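Local coordinates for restriction endonuclease (Mycobacterium sp., PDB 4F0Q), which recognises methylated cytosine in DNA and cleaves the DNA, acting as a tetrameric modification-dependent restriction endonuclease that carries magnesium, at residues A[85-90]-A[154-159]; A[158-163]-A[177-182]; A[332-337]-A[354-359]. All coordinates share one frame; numbering follows the deposited sequence.

Interaction 1: A[85-90]-A[154-159]; sequences IAIRSS and PPLFLF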
ATOM      1  N   ILE A  85     -11.609  20.037 -29.209  1.00 18.68           N
ATOM      2  CA  ILE A  85     -12.753  20.334 -28.359  1.00 15.87           C
ATOM      3  C   ILE A  85     -12.356  21.361 -27.305  1.00 16.76           C
ATOM      4  O   ILE A  85     -11.490  21.104 -26.468  1.00 22.06           O
ATOM      5  CB  ILE A  85     -13.311  19.073 -27.679  1.00 16.21           C
ATOM      6  CG1 ILE A  85     -13.928  18.136 -28.721  1.00 16.81           C
ATOM      7  CG2 ILE A  85     -14.350  19.448 -26.634  1.00 17.63           C
ATOM      8  CD1 ILE A  85     -14.560  16.901 -28.127  1.00 13.31           C
ATOM      9  N   ALA A  86     -12.985  22.530 -27.362  1.00 19.19           N
ATOM     10  CA  ALA A  86     -12.689  23.612 -26.432  1.00 18.28           C
ATOM     11  C   ALA A  86     -13.666  23.599 -25.264  1.00 18.39           C
ATOM     12  O   ALA A  86     -14.870  23.761 -25.450  1.00 21.56           O
ATOM     13  CB  ALA A  86     -12.736  24.951 -27.150  1.00 18.11           C
ATOM     14  N   ILE A  87     -13.139  23.408 -24.059  1.00 17.59           N
ATOM     15  CA  ILE A  87     -13.972  23.317 -22.866  1.00 16.10           C
ATOM     16  C   ILE A  87     -13.794  24.523 -21.947  1.00 18.11           C
ATOM     17  O   ILE A  87     -12.676  24.871 -21.565  1.00 20.04           O
ATOM     18  CB  ILE A  87     -13.690  22.015 -22.085  1.00 17.06           C
ATOM     19  CG1 ILE A  87     -14.239  20.810 -22.852  1.00 14.74           C
ATOM     20  CG2 ILE A  87     -14.300  22.073 -20.696  1.00 18.22           C
ATOM     21  CD1 ILE A  87     -13.906  19.480 -22.216  1.00 21.67           C
ATOM     22  N   ARG A  88     -14.910  25.160 -21.604  1.00 21.53           N
ATOM     23  CA  ARG A  88     -14.901  26.303 -20.701  1.00 23.60           C
ATOM     24  C   ARG A  88     -15.602  25.948 -19.394  1.00 21.97           C
ATOM     25  O   ARG A  88     -16.823  25.797 -19.352  1.00 25.28           O
ATOM     26  CB  ARG A  88     -15.577  27.507 -21.355  1.00 22.56           C
ATOM     27  CG  ARG A  88     -15.709  28.720 -20.452  1.00 22.94           C
ATOM     28  CD  ARG A  88     -16.314  29.889 -21.208  1.00 28.28           C
ATOM     29  NE  ARG A  88     -16.640  31.006 -20.328  1.00 41.56           N
ATOM     30  CZ  ARG A  88     -17.159  32.156 -20.745  1.00 37.90           C
ATOM     31  NH1 ARG A  88     -17.410  32.341 -22.034  1.00 33.11           N
ATOM     32  NH2 ARG A  88     -17.426  33.120 -19.875  1.00 45.40           N
ATOM     33  N   SER A  89     -14.819  25.812 -18.331  1.00 20.92           N
ATOM     34  CA  SER A  89     -15.355  25.425 -17.034  1.00 23.14           C
ATOM     35  C   SER A  89     -15.604  26.645 -16.158  1.00 25.07           C
ATOM     36  O   SER A  89     -14.885  27.639 -16.240  1.00 23.15           O
ATOM     37  CB  SER A  89     -14.405  24.453 -16.330  1.00 23.50           C
ATOM     38  OG  SER A  89     -14.959  23.991 -15.110  1.00 29.79           O
ATOM     39  N   SER A  90     -16.631  26.558 -15.320  1.00 32.40           N
ATOM     40  CA  SER A  90     -16.988  27.642 -14.417  1.00 36.12           C
ATOM     41  C   SER A  90     -17.909  27.111 -13.325  1.00 46.43           C
ATOM     42  O   SER A  90     -18.719  26.216 -13.577  1.00 51.00           O
ATOM     43  CB  SER A  90     -17.678  28.770 -15.190  1.00 43.18           C
ATOM     44  OG  SER A  90     -18.873  28.315 -15.800  1.00 49.64           O
ATOM     45  N   PRO A 154      -9.495  14.494 -31.386  1.00 15.42           N
ATOM     46  CA  PRO A 154      -9.458  15.933 -31.106  1.00 13.18           C
ATOM     47  C   PRO A 154      -8.969  16.234 -29.692  1.00 13.77           C
ATOM     48  O   PRO A 154      -9.568  15.766 -28.724  1.00 18.98           O
ATOM     49  CB  PRO A 154     -10.921  16.355 -31.263  1.00 12.55           C
ATOM     50  CG  PRO A 154     -11.701  15.125 -30.956  1.00 14.44           C
ATOM     51  CD  PRO A 154     -10.873  13.973 -31.448  1.00 13.15           C
ATOM     52  N   PRO A 155      -7.881  17.008 -29.575  1.00 14.32           N
ATOM     53  CA  PRO A 155      -7.329  17.418 -28.279  1.00 17.16           C
ATOM     54  C   PRO A 155      -8.339  18.209 -27.456  1.00 13.36           C
ATOM     55  O   PRO A 155      -9.075  19.024 -28.008  1.00 15.25           O
ATOM     56  CB  PRO A 155      -6.155  18.321 -28.671  1.00 15.21           C
ATOM     57  CG  PRO A 155      -5.776  17.877 -30.039  1.00 16.82           C
ATOM     58  CD  PRO A 155      -7.060  17.484 -30.701  1.00 15.27           C
ATOM     59  N   LEU A 156      -8.372  17.965 -26.151  1.00 17.12           N
ATOM     60  CA  LEU A 156      -9.263  18.705 -25.264  1.00 18.91           C
ATOM     61  C   LEU A 156      -8.547  19.878 -24.604  1.00 16.05           C
ATOM     62  O   LEU A 156      -7.905  19.726 -23.564  1.00 16.97           O
ATOM     63  CB  LEU A 156      -9.876  17.785 -24.203  1.00 20.27           C
ATOM     64  CG  LEU A 156     -11.240  17.166 -24.526  1.00 15.13           C
ATOM     65  CD1 LEU A 156     -11.161  16.237 -25.731  1.00 13.56           C
ATOM     66  CD2 LEU A 156     -11.797  16.434 -23.316  1.00 14.47           C
ATOM     67  N   PHE A 157      -8.661  21.048 -25.225  1.00 17.33           N
ATOM     68  CA  PHE A 157      -8.075  22.269 -24.688  1.00 17.70           C
ATOM     69  C   PHE A 157      -8.939  22.819 -23.563  1.00 16.52           C
ATOM     70  O   PHE A 157     -10.057  23.281 -23.793  1.00 17.31           O
ATOM     71  CB  PHE A 157      -7.912  23.317 -25.791  1.00 13.64           C
ATOM     72  CG  PHE A 157      -6.670  23.139 -26.615  1.00 17.43           C
ATOM     73  CD1 PHE A 157      -6.449  21.966 -27.316  1.00 17.33           C
ATOM     74  CD2 PHE A 157      -5.727  24.149 -26.693  1.00 21.75           C
ATOM     75  CE1 PHE A 157      -5.305  21.801 -28.073  1.00 21.52           C
ATOM     76  CE2 PHE A 157      -4.583  23.991 -27.453  1.00 21.84           C
ATOM     77  CZ  PHE A 157      -4.372  22.816 -28.143  1.00 24.05           C
ATOM     78  N   LEU A 158      -8.413  22.763 -22.345  1.00 13.65           N
ATOM     79  CA  LEU A 158      -9.171  23.174 -21.172  1.00 15.98           C
ATOM     80  C   LEU A 158      -9.030  24.664 -20.885  1.00 15.63           C
ATOM     81  O   LEU A 158      -7.942  25.226 -20.977  1.00 13.97           O
ATOM     82  CB  LEU A 158      -8.742  22.358 -19.951  1.00 13.99           C
ATOM     83  CG  LEU A 158      -8.848  20.840 -20.114  1.00 15.77           C
ATOM     84  CD1 LEU A 158      -8.366  20.123 -18.865  1.00 14.13           C
ATOM     85  CD2 LEU A 158     -10.274  20.435 -20.453  1.00 19.15           C
ATOM     86  N   PHE A 159     -10.148  25.293 -20.543  1.00 17.95           N
ATOM     87  CA  PHE A 159     -10.157  26.688 -20.127  1.00 15.93           C
ATOM     88  C   PHE A 159     -11.067  26.848 -18.917  1.00 15.68           C
ATOM     89  O   PHE A 159     -12.035  26.105 -18.764  1.00 17.80           O
ATOM     90  CB  PHE A 159     -10.644  27.592 -21.263  1.00 16.19           C
ATOM     91  CG  PHE A 159      -9.748  27.592 -22.468  1.00 15.96           C
ATOM     92  CD1 PHE A 159      -8.676  28.466 -22.550  1.00 17.18           C
ATOM     93  CD2 PHE A 159      -9.979  26.723 -23.521  1.00 15.48           C
ATOM     94  CE1 PHE A 159      -7.851  28.470 -23.657  1.00 14.37           C
ATOM     95  CE2 PHE A 159      -9.157  26.722 -24.630  1.00 15.44           C
ATOM     96  CZ  PHE A 159      -8.091  27.597 -24.698  1.00 17.53           C
TER
HETATM   97  O   HOH W   1     -11.275  20.855 -23.777  1.00 28.84           O
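Ile87 lies against Leu156 and Leu158 where strands 85-89 and 156-159 form a parallel pairing within the mixed sheet of the N-terminal domain, assigned to a PUA-clan family. With CG1 set beside the backbone N (chi1 -71°), the Ile87 chain runs out alongside Leu158. Its CB meets Leu158 CD2 at 4.1 Å, and its CD1 tip reaches on to Leu156 CD2 at 3.9 Å while also touching Leu158 CD2. Ile85 shares this face: its CB rests near the other Leu156 methyl, CD1, at 4.1 Å, and its CG1 lies close to Pro154 CB. Helix 130-142 covers the same end, with Ala138 against Ile85 and Pro154. Ile85 and Ile87 bond through N and O to the residues flanking Leu156 and Leu158, as in a parallel ladder. Ile85 N gives a nearly straight bond to Pro155 O, and Ile87 N another to Phe157 O, whereas Phe157 N makes only a weak bond to Ile85 O. One water donates to Ile85 O at 2.7 Å and, more weakly, to Phe157 O, bridging carbonyl oxygens of the two strands. Farther along, Phe159 N reaches Ile87 O at 2.8 Å and Phe159 O receives Ser89 N. Ser89 OG hydrogen-bonds Asp103 OD2, and Arg88 NH1 bonds to Leu64 O. On the Ala86 face, the Phe159 ring presents its edge to Ile87 O, near the ring plane and 3.4 Å from Phe159 CB.

Interaction 2: A[158-163]-A[177-182]; sequences LFRAVT and EFCGAA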
ATOM      1  N   LEU A 158      -8.413  22.763 -22.345  1.00 13.65           N
ATOM      2  CA  LEU A 158      -9.171  23.174 -21.172  1.00 15.98           C
ATOM      3  C   LEU A 158      -9.030  24.664 -20.885  1.00 15.63           C
ATOM      4  O   LEU A 158      -7.942  25.226 -20.977  1.00 13.97           O
ATOM      5  CB  LEU A 158      -8.742  22.358 -19.951  1.00 13.99           C
ATOM      6  CG  LEU A 158      -8.848  20.840 -20.114  1.00 15.77           C
ATOM      7  CD1 LEU A 158      -8.366  20.123 -18.865  1.00 14.13           C
ATOM      8  CD2 LEU A 158     -10.274  20.435 -20.453  1.00 19.15           C
ATOM      9  N   PHE A 159     -10.148  25.293 -20.543  1.00 17.95           N
ATOM     10  CA  PHE A 159     -10.157  26.688 -20.127  1.00 15.93           C
ATOM     11  C   PHE A 159     -11.067  26.848 -18.917  1.00 15.68           C
ATOM     12  O   PHE A 159     -12.035  26.105 -18.764  1.00 17.80           O
ATOM     13  CB  PHE A 159     -10.644  27.592 -21.263  1.00 16.19           C
ATOM     14  CG  PHE A 159      -9.748  27.592 -22.468  1.00 15.96           C
ATOM     15  CD1 PHE A 159      -8.676  28.466 -22.550  1.00 17.18           C
ATOM     16  CD2 PHE A 159      -9.979  26.723 -23.521  1.00 15.48           C
ATOM     17  CE1 PHE A 159      -7.851  28.470 -23.657  1.00 14.37           C
ATOM     18  CE2 PHE A 159      -9.157  26.722 -24.630  1.00 15.44           C
ATOM     19  CZ  PHE A 159      -8.091  27.597 -24.698  1.00 17.53           C
ATOM     20  N   ARG A 160     -10.760  27.811 -18.054  1.00 16.48           N
ATOM     21  CA  ARG A 160     -11.652  28.096 -16.930  1.00 19.51           C
ATOM     22  C   ARG A 160     -11.810  29.591 -16.656  1.00 19.45           C
ATOM     23  O   ARG A 160     -10.830  30.327 -16.589  1.00 20.17           O
ATOM     24  CB  ARG A 160     -11.213  27.350 -15.663  1.00 19.57           C
ATOM     25  CG  ARG A 160      -9.809  27.671 -15.183  1.00 20.39           C
ATOM     26  CD  ARG A 160      -9.458  26.853 -13.952  1.00 21.15           C
ATOM     27  NE  ARG A 160      -8.053  26.986 -13.578  1.00 24.55           N
ATOM     28  CZ  ARG A 160      -7.489  26.347 -12.558  1.00 20.92           C
ATOM     29  NH1 ARG A 160      -8.212  25.528 -11.808  1.00 23.69           N
ATOM     30  NH2 ARG A 160      -6.204  26.525 -12.287  1.00 19.05           N
ATOM     31  N   ALA A 161     -13.055  30.029 -16.503  1.00 24.86           N
ATOM     32  CA  ALA A 161     -13.348  31.430 -16.219  1.00 25.77           C
ATOM     33  C   ALA A 161     -12.784  31.843 -14.863  1.00 26.74           C
ATOM     34  O   ALA A 161     -13.268  31.404 -13.821  1.00 38.75           O
ATOM     35  CB  ALA A 161     -14.847  31.679 -16.269  1.00 29.89           C
ATOM     36  N   VAL A 162     -11.756  32.686 -14.885  1.00 26.56           N
ATOM     37  CA  VAL A 162     -11.091  33.107 -13.658  1.00 25.84           C
ATOM     38  C   VAL A 162     -11.104  34.622 -13.494  1.00 28.39           C
ATOM     39  O   VAL A 162     -11.386  35.359 -14.440  1.00 28.53           O
ATOM     40  CB  VAL A 162      -9.631  32.619 -13.611  1.00 21.37           C
ATOM     41  CG1 VAL A 162      -9.576  31.100 -13.676  1.00 24.92           C
ATOM     42  CG2 VAL A 162      -8.827  33.240 -14.744  1.00 22.37           C
ATOM     43  N   THR A 163     -10.795  35.077 -12.284  1.00 28.80           N
ATOM     44  CA  THR A 163     -10.723  36.502 -11.990  1.00 26.60           C
ATOM     45  C   THR A 163      -9.293  37.005 -12.141  1.00 25.85           C
ATOM     46  O   THR A 163      -8.378  36.508 -11.483  1.00 31.13           O
ATOM     47  CB  THR A 163     -11.219  36.811 -10.565  1.00 24.64           C
ATOM     48  OG1 THR A 163     -12.611  36.488 -10.461  1.00 28.07           O
ATOM     49  CG2 THR A 163     -11.023  38.284 -10.239  1.00 24.06           C
ATOM     50  N   GLU A 177      -8.715  31.246 -18.299  1.00 19.96           N
ATOM     51  CA  GLU A 177      -7.370  30.749 -18.057  1.00 16.94           C
ATOM     52  C   GLU A 177      -7.149  29.437 -18.800  1.00 16.02           C
ATOM     53  O   GLU A 177      -8.007  28.553 -18.781  1.00 15.33           O
ATOM     54  CB  GLU A 177      -7.145  30.541 -16.559  1.00 18.67           C
ATOM     55  CG  GLU A 177      -5.846  29.834 -16.217  1.00 21.94           C
ATOM     56  CD  GLU A 177      -5.765  29.431 -14.758  1.00 22.84           C
ATOM     57  OE1 GLU A 177      -6.488  30.028 -13.933  1.00 23.79           O
ATOM     58  OE2 GLU A 177      -4.982  28.514 -14.436  1.00 30.20           O
ATOM     59  N   PHE A 178      -5.995  29.324 -19.453  1.00 16.73           N
ATOM     60  CA  PHE A 178      -5.626  28.114 -20.180  1.00 15.61           C
ATOM     61  C   PHE A 178      -5.112  27.043 -19.222  1.00 17.96           C
ATOM     62  O   PHE A 178      -4.258  27.308 -18.377  1.00 18.94           O
ATOM     63  CB  PHE A 178      -4.575  28.436 -21.243  1.00 14.21           C
ATOM     64  CG  PHE A 178      -4.147  27.248 -22.058  1.00 17.13           C
ATOM     65  CD1 PHE A 178      -5.037  26.617 -22.910  1.00 13.79           C
ATOM     66  CD2 PHE A 178      -2.847  26.775 -21.984  1.00 16.07           C
ATOM     67  CE1 PHE A 178      -4.643  25.527 -23.664  1.00 14.13           C
ATOM     68  CE2 PHE A 178      -2.447  25.686 -22.737  1.00 16.65           C
ATOM     69  CZ  PHE A 178      -3.346  25.064 -23.579  1.00 13.67           C
ATOM     70  N   CYS A 179      -5.639  25.830 -19.361  1.00 17.62           N
ATOM     71  CA  CYS A 179      -5.330  24.745 -18.437  1.00 15.69           C
ATOM     72  C   CYS A 179      -4.686  23.546 -19.129  1.00 15.88           C
ATOM     73  O   CYS A 179      -4.558  22.475 -18.536  1.00 15.41           O
ATOM     74  CB  CYS A 179      -6.594  24.304 -17.694  1.00 17.50           C
ATOM     75  SG  CYS A 179      -7.340  25.590 -16.664  1.00 19.60           S
ATOM     76  N   GLY A 180      -4.287  23.728 -20.383  1.00 15.30           N
ATOM     77  CA  GLY A 180      -3.573  22.695 -21.109  1.00 16.53           C
ATOM     78  C   GLY A 180      -4.431  21.860 -22.040  1.00 16.57           C
ATOM     79  O   GLY A 180      -5.647  22.045 -22.127  1.00 16.81           O
ATOM     80  N   ALA A 181      -3.784  20.941 -22.749  1.00 15.02           N
ATOM     81  CA  ALA A 181      -4.476  19.993 -23.613  1.00 17.83           C
ATOM     82  C   ALA A 181      -4.638  18.673 -22.870  1.00 14.67           C
ATOM     83  O   ALA A 181      -3.717  18.222 -22.191  1.00 16.37           O
ATOM     84  CB  ALA A 181      -3.701  19.790 -24.906  1.00 15.55           C
ATOM     85  N   ALA A 182      -5.806  18.054 -22.999  1.00 18.45           N
ATOM     86  CA  ALA A 182      -6.109  16.859 -22.218  1.00 15.76           C
ATOM     87  C   ALA A 182      -6.514  15.655 -23.064  1.00 14.86           C
ATOM     88  O   ALA A 182      -7.075  15.797 -24.152  1.00 14.01           O
ATOM     89  CB  ALA A 182      -7.187  17.167 -21.185  1.00 15.86           C
TER
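Leu158 N gives Gly180 O a nearly straight 2.9 Å bond in the antiparallel pairing of strands 156-166 and 175-193, within the N-terminal domain's mixed sheet. Leu158 O accepts from Cys179 N, and Leu158 CD1 packs on Ala182 CB. Gly180 has a positive phi, at which a CB would jam against the carbonyl O of Cys179. Farther along, Arg160 and Glu177 form a hydrogen-bonded pair, each backbone N bonding to the other's O. Above it, Glu177 OE2 accepts a hydrogen bond from Arg160 NH2 at 3.2 Å, part of a salt bridge. The carboxylate oxygen lies in the guanidinium plane, but the nitrogen approaches from above the carboxylate plane, the two planes being 64° apart. Arg160 CG sits between its backbone N and carbonyl carbon (chi1 59°), from where the extended chain runs beside Glu177. Cys179 SG flanks this chain, 3.6 Å from Arg160 CG. Val162 crosses Glu177 at about a right angle and brings CG1 to 3.3 Å from Glu177 OE1. On the opposite face, the rings of Phe159 and Phe178 meet obliquely with centroids 5.4 Å apart. The Phe178 ring lies over Gly180 N; at its edge, Phe178 CD1 is 3.5 Å from Phe159 CE1.

Interaction 3: A[332-337]-A[354-359]; sequences GVDFIG and GQAKCI. With MG (magnesium ion), chain E.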
ATOM      1  N   GLY A 332      -5.684   3.590  19.490  1.00 25.85           N
ATOM      2  CA  GLY A 332      -4.927   4.112  18.368  1.00 29.36           C
ATOM      3  C   GLY A 332      -5.680   4.014  17.055  1.00 30.54           C
ATOM      4  O   GLY A 332      -5.713   4.963  16.273  1.00 31.28           O
ATOM      5  N   VAL A 333      -6.291   2.857  16.815  1.00 28.98           N
ATOM      6  CA  VAL A 333      -7.035   2.621  15.583  1.00 24.30           C
ATOM      7  C   VAL A 333      -8.536   2.617  15.850  1.00 24.14           C
ATOM      8  O   VAL A 333      -9.009   1.947  16.766  1.00 22.52           O
ATOM      9  CB  VAL A 333      -6.628   1.284  14.936  1.00 25.03           C
ATOM     10  CG1 VAL A 333      -7.382   1.073  13.632  1.00 20.34           C
ATOM     11  CG2 VAL A 333      -5.126   1.248  14.701  1.00 28.21           C
ATOM     12  N   ASP A 334      -9.281   3.368  15.044  1.00 23.31           N
ATOM     13  CA  ASP A 334     -10.721   3.503  15.236  1.00 17.58           C
ATOM     14  C   ASP A 334     -11.536   2.588  14.324  1.00 18.07           C
ATOM     15  O   ASP A 334     -12.640   2.177  14.679  1.00 21.91           O
ATOM     16  CB  ASP A 334     -11.152   4.960  15.053  1.00 21.01           C
ATOM     17  CG  ASP A 334     -10.648   5.859  16.166  1.00 21.52           C
ATOM     18  OD1 ASP A 334      -9.660   5.485  16.830  1.00 27.76           O
ATOM     19  OD2 ASP A 334     -11.239   6.938  16.377  1.00 26.08           O
ATOM     20  N   PHE A 335     -10.998   2.274  13.149  1.00 19.08           N
ATOM     21  CA  PHE A 335     -11.670   1.346  12.241  1.00 18.10           C
ATOM     22  C   PHE A 335     -10.716   0.641  11.279  1.00 17.76           C
ATOM     23  O   PHE A 335      -9.600   1.099  11.041  1.00 17.38           O
ATOM     24  CB  PHE A 335     -12.808   2.037  11.477  1.00 16.29           C
ATOM     25  CG  PHE A 335     -12.367   3.198  10.629  1.00 15.86           C
ATOM     26  CD1 PHE A 335     -12.347   4.483  11.147  1.00 18.25           C
ATOM     27  CD2 PHE A 335     -11.996   3.009   9.308  1.00 18.42           C
ATOM     28  CE1 PHE A 335     -11.951   5.555  10.368  1.00 17.09           C
ATOM     29  CE2 PHE A 335     -11.598   4.077   8.525  1.00 18.79           C
ATOM     30  CZ  PHE A 335     -11.577   5.351   9.056  1.00 15.02           C
ATOM     31  N   ILE A 336     -11.174  -0.484  10.738  1.00 19.25           N
ATOM     32  CA  ILE A 336     -10.375  -1.298   9.832  1.00 18.84           C
ATOM     33  C   ILE A 336     -11.113  -1.507   8.513  1.00 18.62           C
ATOM     34  O   ILE A 336     -12.323  -1.739   8.500  1.00 17.91           O
ATOM     35  CB  ILE A 336     -10.052  -2.674  10.460  1.00 18.80           C
ATOM     36  CG1 ILE A 336      -9.246  -2.498  11.747  1.00 19.08           C
ATOM     37  CG2 ILE A 336      -9.281  -3.552   9.486  1.00 16.28           C
ATOM     38  CD1 ILE A 336      -7.873  -1.906  11.527  1.00 20.87           C
ATOM     39  N   GLY A 337     -10.375  -1.402   7.410  1.00 18.00           N
ATOM     40  CA  GLY A 337     -10.898  -1.683   6.086  1.00 17.07           C
ATOM     41  C   GLY A 337      -9.863  -2.417   5.253  1.00 18.05           C
ATOM     42  O   GLY A 337      -8.831  -2.839   5.774  1.00 22.95           O
ATOM     43  N   GLY A 354      -7.828   2.884  10.207  1.00 17.48           N
ATOM     44  CA  GLY A 354      -8.484   4.174  10.273  1.00 16.80           C
ATOM     45  C   GLY A 354      -8.434   4.816  11.644  1.00 16.33           C
ATOM     46  O   GLY A 354      -8.437   4.132  12.666  1.00 16.37           O
ATOM     47  N   GLN A 355      -8.383   6.142  11.655  1.00 18.43           N
ATOM     48  CA  GLN A 355      -8.431   6.914  12.889  1.00 19.26           C
ATOM     49  C   GLN A 355      -9.313   8.136  12.694  1.00 17.98           C
ATOM     50  O   GLN A 355      -9.197   8.835  11.693  1.00 17.81           O
ATOM     51  CB  GLN A 355      -7.028   7.352  13.304  1.00 22.87           C
ATOM     52  CG  GLN A 355      -7.009   8.413  14.394  1.00 20.22           C
ATOM     53  CD  GLN A 355      -7.640   7.936  15.685  1.00 17.98           C
ATOM     54  OE1 GLN A 355      -8.478   8.622  16.270  1.00 22.55           O
ATOM     55  NE2 GLN A 355      -7.235   6.756  16.140  1.00 20.89           N
ATOM     56  N   ALA A 356     -10.197   8.391  13.653  1.00 20.34           N
ATOM     57  CA  ALA A 356     -11.121   9.512  13.555  1.00 19.30           C
ATOM     58  C   ALA A 356     -11.046  10.404  14.788  1.00 18.92           C
ATOM     59  O   ALA A 356     -11.095   9.918  15.918  1.00 19.67           O
ATOM     60  CB  ALA A 356     -12.537   9.005  13.363  1.00 18.45           C
ATOM     61  N   LYS A 357     -10.931  11.710  14.571  1.00 16.11           N
ATOM     62  CA  LYS A 357     -10.912  12.645  15.692  1.00 20.78           C
ATOM     63  C   LYS A 357     -11.711  13.914  15.411  1.00 17.38           C
ATOM     64  O   LYS A 357     -11.332  14.728  14.571  1.00 21.54           O
ATOM     65  CB  LYS A 357      -9.477  12.994  16.095  1.00 24.18           C
ATOM     66  CG  LYS A 357      -9.389  13.727  17.423  1.00 25.84           C
ATOM     67  CD  LYS A 357      -7.965  13.797  17.939  1.00 29.46           C
ATOM     68  CE  LYS A 357      -7.926  14.417  19.326  1.00 24.17           C
ATOM     69  NZ  LYS A 357      -6.553  14.431  19.895  1.00 37.22           N
ATOM     70  N   CYS A 358     -12.818  14.072  16.128  1.00 20.58           N
ATOM     71  CA  CYS A 358     -13.688  15.228  15.958  1.00 18.26           C
ATOM     72  C   CYS A 358     -13.291  16.370  16.887  1.00 24.30           C
ATOM     73  O   CYS A 358     -13.768  16.459  18.019  1.00 27.17           O
ATOM     74  CB  CYS A 358     -15.146  14.837  16.202  1.00 16.35           C
ATOM     75  SG  CYS A 358     -16.320  16.199  16.049  1.00 25.44           S
ATOM     76  N   ILE A 359     -12.410  17.238  16.403  1.00 25.16           N
ATOM     77  CA  ILE A 359     -11.996  18.416  17.153  1.00 21.72           C
ATOM     78  C   ILE A 359     -12.555  19.665  16.488  1.00 21.39           C
ATOM     79  O   ILE A 359     -13.205  19.577  15.447  1.00 23.16           O
ATOM     80  CB  ILE A 359     -10.466  18.537  17.215  1.00 19.76           C
ATOM     81  CG1 ILE A 359      -9.887  18.654  15.804  1.00 18.93           C
ATOM     82  CG2 ILE A 359      -9.866  17.348  17.949  1.00 22.13           C
ATOM     83  CD1 ILE A 359      -8.380  18.787  15.767  1.00 23.65           C
TER
HETATM   84 MG    MG E 501     -10.317   8.552  17.275  1.00 21.26          MG
HETATM   85  O   HOH W   2     -12.350   8.414  17.705  1.00 19.28           O
HETATM   86  O   HOH W   3     -10.251  10.217  18.528  1.00 23.75           O
HETATM   87  O   HOH W   4      -9.470   7.053  18.497  1.00 26.46           O
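Asp334 and Gln355 meet at a magnesium ion on the beta hairpin of strands 335-342 and 347-357, the metal-binding part of a PD-(D/E)XK-type nuclease fold. Asp334, Gln355 and Lys357 are consistent with that motif, Gln355 probably standing where it usually has an acidic residue. Asp334 OD2, Gln355 OE1 and the backbone O of Ala356 bind the metal at 2.1 Å each, and three waters complete six ligands. The Asp334 carboxylate projects toward the neighbouring strand. Its OD2 also receives a weak bond from Ala356 N, while OD1 forms a salt bridge with Arg326. Gln355 leaves its strand with CG anti to the backbone N (chi1 167°), then bends at chi2 (62°); this folds the amide back to the metal. The amide and carboxylate planes are 72° apart. Gln355 OE1 binds the metal, while NE2 is turned toward Asp334 OD1, to which it makes only a weak bond at 2.8 Å. Behind the site, Asp334 and Phe335 both face Gly354, a classic beta bulge: Gly354 O accepts from Asp334 N at 2.6 Å and from Phe335 N, the latter well above the carbonyl plane. Gly354 N returns a bond to Phe335 O. The Phe335 ring is turned across Gly354, whose lack of a side chain makes room for it: a CB there would fall against Phe335 CE2. Ala304 and Ser305 of helix 297-314 also touch this ring. The Gly354 CA makes a CH-pi contact over the ring face, 3.5 Å from the Phe335 centroid.

Interactions 1 and 2 are successive steps across one sheet: strand 156-166 is shared, with strand 85-89 on one edge and strand 175-193 on the other, and their centres lie 7 Å apart. Leu158 and Phe159 belong to both. Further bonds probably tie them together, Leu156 O with Ala182 N at 2.7 Å and Ser89 O with Ala161 N at 3.0 Å, and Phe157 CD2 packs on Phe178 CE1. Interaction 3 belongs to the separate nuclease part, across the chain's centre, and holds the magnesium. Its centre is about 40 Å from that of interaction 1 and 38 Å from that of interaction 2; the nearest atoms are about 30 Å and 28 Å away.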